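Side-chain contacts in DUF3120 domain-containing protein (PDB 6RGN), which is a type three secretion effector of Bordetella pertussis, its N-terminal domain, described here, probably targeting it to membranes by binding the lipid PIP2: residues 52-56 with 57-61; 85-88 with 89-92. All coordinates share one frame; numbering follows the deposited sequence.

How the interactions relate
Both contacts are local, each within one continuous run of chain, and they touch each other with centres about 9 Å apart. Interaction 1 folds a short 3-10 segment back through a beta turn and closes with charge: a salt bridge and an asparagine-centred network. Interaction 2 lies at the C-terminal end of helix 76-90, where backbone bonds dominate and the side-chain link is arginine to a neutral amide. L54, L55, V85 and F88 are buried, as is the polar Q89, its amide hydrogen-bonded; E56, P57, N58 and A90 lie exposed. The contacts join where R86 NH1 meets D60 OD1 at 2.8 Å in a salt bridge and where Q89 NE2 probably donates to N59 O.

Interaction 1: 52-56 with 57-61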
loop_
_atom_site.group_PDB
_atom_site.type_symbol
_atom_site.label_atom_id
_atom_site.label_comp_id
_atom_site.label_asym_id
_atom_site.label_seq_id
_atom_site.Cartn_x
_atom_site.Cartn_y
_atom_site.Cartn_z
ATOM N N MET A 52 1.353 11.335 2.148
ATOM C CA MET A 52 2.562 10.949 1.379
ATOM C C MET A 52 3.621 10.293 2.282
ATOM O O MET A 52 4.471 9.570 1.722
ATOM C CB MET A 52 3.164 12.140 0.638
ATOM C CG MET A 52 2.319 12.514 -0.536
ATOM S SD MET A 52 2.853 13.920 -1.449
ATOM C CE MET A 52 3.964 13.154 -2.624
ATOM N N ARG A 53 3.591 10.495 3.605
ATOM C CA ARG A 53 4.622 9.860 4.474
ATOM C C ARG A 53 4.509 8.345 4.298
ATOM O O ARG A 53 5.528 7.695 4.390
ATOM C CB ARG A 53 4.528 10.272 5.945
ATOM C CG ARG A 53 3.381 9.610 6.689
ATOM C CD ARG A 53 3.145 10.202 8.076
ATOM N NE ARG A 53 2.162 9.303 8.662
ATOM C CZ ARG A 53 0.859 9.324 8.406
ATOM N NH1 ARG A 53 0.341 10.229 7.586
ATOM N NH2 ARG A 53 0.067 8.418 8.951
ATOM N N LEU A 54 3.329 7.823 3.955
ATOM C CA LEU A 54 3.092 6.376 3.912
ATOM C C LEU A 54 3.880 5.695 2.785
ATOM O O LEU A 54 4.090 4.450 2.904
ATOM C CB LEU A 54 1.600 6.078 3.812
ATOM C CG LEU A 54 0.796 6.324 5.085
ATOM C CD1 LEU A 54 -0.660 5.978 4.850
ATOM C CD2 LEU A 54 1.346 5.524 6.265
ATOM N N LEU A 55 4.324 6.414 1.749
ATOM C CA LEU A 55 5.160 5.758 0.733
ATOM C C LEU A 55 6.547 6.388 0.656
ATOM O O LEU A 55 7.294 6.002 -0.273
ATOM C CB LEU A 55 4.449 5.825 -0.606
ATOM C CG LEU A 55 3.188 4.960 -0.699
ATOM C CD1 LEU A 55 2.491 5.340 -1.977
ATOM C CD2 LEU A 55 3.579 3.503 -0.662
ATOM N N GLU A 56 6.879 7.284 1.569
ATOM C CA GLU A 56 8.273 7.724 1.807
ATOM C C GLU A 56 9.102 6.460 2.014
ATOM O O GLU A 56 8.626 5.542 2.689
ATOM C CB GLU A 56 8.347 8.685 2.986
ATOM C CG GLU A 56 8.271 10.122 2.515
ATOM C CD GLU A 56 7.877 11.183 3.525
ATOM O OE1 GLU A 56 8.297 11.088 4.724
ATOM O OE2 GLU A 56 7.145 12.132 3.097
ATOM N N PRO A 57 10.294 6.343 1.372
ATOM C CA PRO A 57 10.954 5.051 1.254
ATOM C C PRO A 57 11.275 4.375 2.574
ATOM O O PRO A 57 11.072 3.195 2.596
ATOM C CB PRO A 57 12.224 5.384 0.464
ATOM C CG PRO A 57 11.685 6.415 -0.445
ATOM C CD PRO A 57 10.932 7.345 0.496
ATOM N N ASN A 58 11.620 5.120 3.622
ATOM C CA ASN A 58 11.912 4.548 4.946
ATOM C C ASN A 58 10.664 4.245 5.784
ATOM O O ASN A 58 10.858 3.660 6.820
ATOM C CB ASN A 58 12.858 5.468 5.720
ATOM C CG ASN A 58 14.239 5.426 5.116
ATOM O OD1 ASN A 58 14.524 4.504 4.321
ATOM N ND2 ASN A 58 15.084 6.421 5.413
ATOM N N ASN A 59 9.472 4.679 5.397
ATOM C CA ASN A 59 8.255 4.608 6.243
ATOM C C ASN A 59 7.749 3.155 6.316
ATOM O O ASN A 59 7.735 2.488 5.289
ATOM C CB ASN A 59 7.162 5.512 5.685
ATOM C CG ASN A 59 6.090 5.803 6.700
ATOM O OD1 ASN A 59 5.121 5.059 6.835
ATOM N ND2 ASN A 59 6.238 6.920 7.390
ATOM N N ASP A 60 7.441 2.654 7.502
ATOM C CA ASP A 60 6.926 1.277 7.725
ATOM C C ASP A 60 5.501 1.310 8.332
ATOM O O ASP A 60 5.025 0.260 8.770
ATOM C CB ASP A 60 7.909 0.513 8.611
ATOM C CG ASP A 60 9.260 0.259 7.946
ATOM O OD1 ASP A 60 9.276 -0.003 6.746
ATOM O OD2 ASP A 60 10.267 0.377 8.628
ATOM N N GLU A 61 4.847 2.473 8.409
ATOM C CA GLU A 61 3.537 2.562 9.109
ATOM C C GLU A 61 2.483 1.690 8.429
ATOM O O GLU A 61 1.765 0.930 9.127
ATOM C CB GLU A 61 3.038 4.007 9.176
ATOM C CG GLU A 61 3.843 4.889 10.080
ATOM C CD GLU A 61 3.372 6.339 10.000
ATOM O OE1 GLU A 61 2.156 6.565 10.244
ATOM O OE2 GLU A 61 4.199 7.221 9.667
HETATM O O HOH W 1 4.202 3.276 5.315
#
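E56 to N59 form a type I beta turn that carries the chain out of the 3-10 segment, closed by N59 N donating to E56 O at 3.0 Å. This reversal brings R53 and E61 together. R53 grips the carboxylate side-on: NE bonds to E61 OE2 at 3.1 Å and NH2 to E61 OE1 at 3.1 Å, both on the syn sides but out of the carboxylate plane, since the two flat groups are turned 37° apart. N59 ND2 also donates to E61 OE2, nearly straight at 164°, from the same face of the carboxylate as R53 NE, so two residues help fix the rotation of the acid. The other end of the N59 amide accepts from E61 N at 3.0 Å, making an Asx turn, and a water donates to both N59 OD1 and L54 O. N59 lays a face of its amide over R53 O, a place it reaches with chi1 at -163°, CG opposite the backbone N. L54 CD2 packs 3.7 Å from E61 CB and lies on one face of the R53 guanidinium, displaced toward its rim. R53 NH1 has a second acidic partner in E126, tying the cluster to helix 124-140. L55 packs between that helix, at Y134, and helix 76-90, at V85 and F88, while E61 begins helix 61-65.

Interaction 2: 85-88 with 89-92; sequences VRQF and QASG
Q89 meets V85 and R86, four and three residues back, in a local contact along the last turns of helix 76-90, where the helix ends against the loop that precedes helix 61-65. Q89 N donates to V85 O at 3.1 Å and A90 N to R86 O at 2.8 Å. The side chains of R86 and Q89 run alongside each other, and R86 NH2 reaches a lone pair of Q89 OE1 at 3.0 Å, with guanidinium and amide planes only 18° apart. The R86 chain bends at chi2 (-38°) and chi3 to bring its end beside the amide; NH1 pairs with D60, and Q89 NE2 probably donates to N59 O, so both groups are held by the facing loop. V85 CG1 lies 3.9 Å from Q89 OE1, while V85 packs on L102 and F88 on L99 of helix 96-112. Toward the end, S91 OG turns back to donate to F88 O at 2.9 Å, alongside a weak bond from S91 N to the same oxygen. G92 N bonds to Q89 O at 2.7 Å; with positive phi at G92 (70°) and two bonds back into the last turn, the helix ends in a Schellman motif.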
loop_
_atom_site.group_PDB
_atom_site.type_symbol
_atom_site.label_atom_id
_atom_site.label_comp_id
_atom_site.label_asym_id
_atom_site.label_seq_id
_atom_site.Cartn_x
_atom_site.Cartn_y
_atom_site.Cartn_z
ATOM N N VAL A 85 4.073 -2.123 -1.977
ATOM C CA VAL A 85 4.458 -0.934 -1.174
ATOM C C VAL A 85 5.996 -0.833 -1.179
ATOM O O VAL A 85 6.535 0.234 -1.554
ATOM C CB VAL A 85 3.922 -0.954 0.273
ATOM C CG1 VAL A 85 4.533 0.210 1.036
ATOM C CG2 VAL A 85 2.417 -0.860 0.268
ATOM N N ARG A 86 6.680 -1.911 -0.823
ATOM C CA ARG A 86 8.169 -1.915 -0.707
ATOM C C ARG A 86 8.850 -1.706 -2.076
ATOM O O ARG A 86 9.947 -1.076 -2.149
ATOM C CB ARG A 86 8.705 -3.238 -0.170
ATOM C CG ARG A 86 8.180 -3.713 1.180
ATOM C CD ARG A 86 7.987 -2.602 2.135
ATOM N NE ARG A 86 8.182 -2.946 3.546
ATOM C CZ ARG A 86 8.106 -2.015 4.505
ATOM N NH1 ARG A 86 8.313 -2.402 5.770
ATOM N NH2 ARG A 86 7.736 -0.737 4.169
ATOM N N GLN A 87 8.278 -2.275 -3.131
ATOM C CA GLN A 87 8.870 -2.136 -4.475
ATOM C C GLN A 87 8.758 -0.652 -4.868
ATOM O O GLN A 87 9.714 -0.125 -5.431
ATOM C CB GLN A 87 8.214 -3.105 -5.477
ATOM C CG GLN A 87 9.065 -3.339 -6.712
ATOM C CD GLN A 87 10.288 -4.165 -6.402
ATOM O OE1 GLN A 87 10.167 -5.257 -5.862
ATOM N NE2 GLN A 87 11.459 -3.655 -6.725
ATOM N N PHE A 88 7.600 -0.020 -4.686
ATOM C CA PHE A 88 7.458 1.410 -5.031
ATOM C C PHE A 88 8.509 2.237 -4.265
ATOM O O PHE A 88 9.225 2.993 -4.896
ATOM C CB PHE A 88 6.018 1.864 -4.894
ATOM C CG PHE A 88 5.855 3.310 -5.263
ATOM C CD1 PHE A 88 6.026 3.755 -6.563
ATOM C CD2 PHE A 88 5.579 4.221 -4.280
ATOM C CE1 PHE A 88 5.877 5.092 -6.866
ATOM C CE2 PHE A 88 5.469 5.558 -4.577
ATOM C CZ PHE A 88 5.635 6.000 -5.880
ATOM N N GLN A 89 8.639 2.003 -2.958
ATOM C CA GLN A 89 9.603 2.673 -2.053
ATOM C C GLN A 89 11.028 2.463 -2.540
ATOM O O GLN A 89 11.831 3.425 -2.477
ATOM C CB GLN A 89 9.501 2.088 -0.639
ATOM C CG GLN A 89 8.282 2.638 0.074
ATOM C CD GLN A 89 8.066 2.056 1.447
ATOM O OE1 GLN A 89 8.289 0.851 1.675
ATOM N NE2 GLN A 89 7.746 2.930 2.397
ATOM N N ALA A 90 11.341 1.251 -3.002
ATOM C CA ALA A 90 12.724 0.838 -3.323
ATOM C C ALA A 90 13.371 1.831 -4.306
ATOM O O ALA A 90 14.516 2.201 -4.064
ATOM C CB ALA A 90 12.715 -0.562 -3.871
ATOM N N SER A 91 12.610 2.329 -5.291
ATOM C CA SER A 91 13.098 3.306 -6.317
ATOM C C SER A 91 13.126 4.736 -5.762
ATOM O O SER A 91 13.727 5.602 -6.397
ATOM C CB SER A 91 12.290 3.271 -7.556
ATOM O OG SER A 91 10.944 3.461 -7.197
ATOM N N GLY A 92 12.668 4.963 -4.547
ATOM C CA GLY A 92 12.499 6.330 -4.067
ATOM C C GLY A 92 11.327 6.925 -4.835
ATOM O O GLY A 92 11.422 8.032 -5.238
#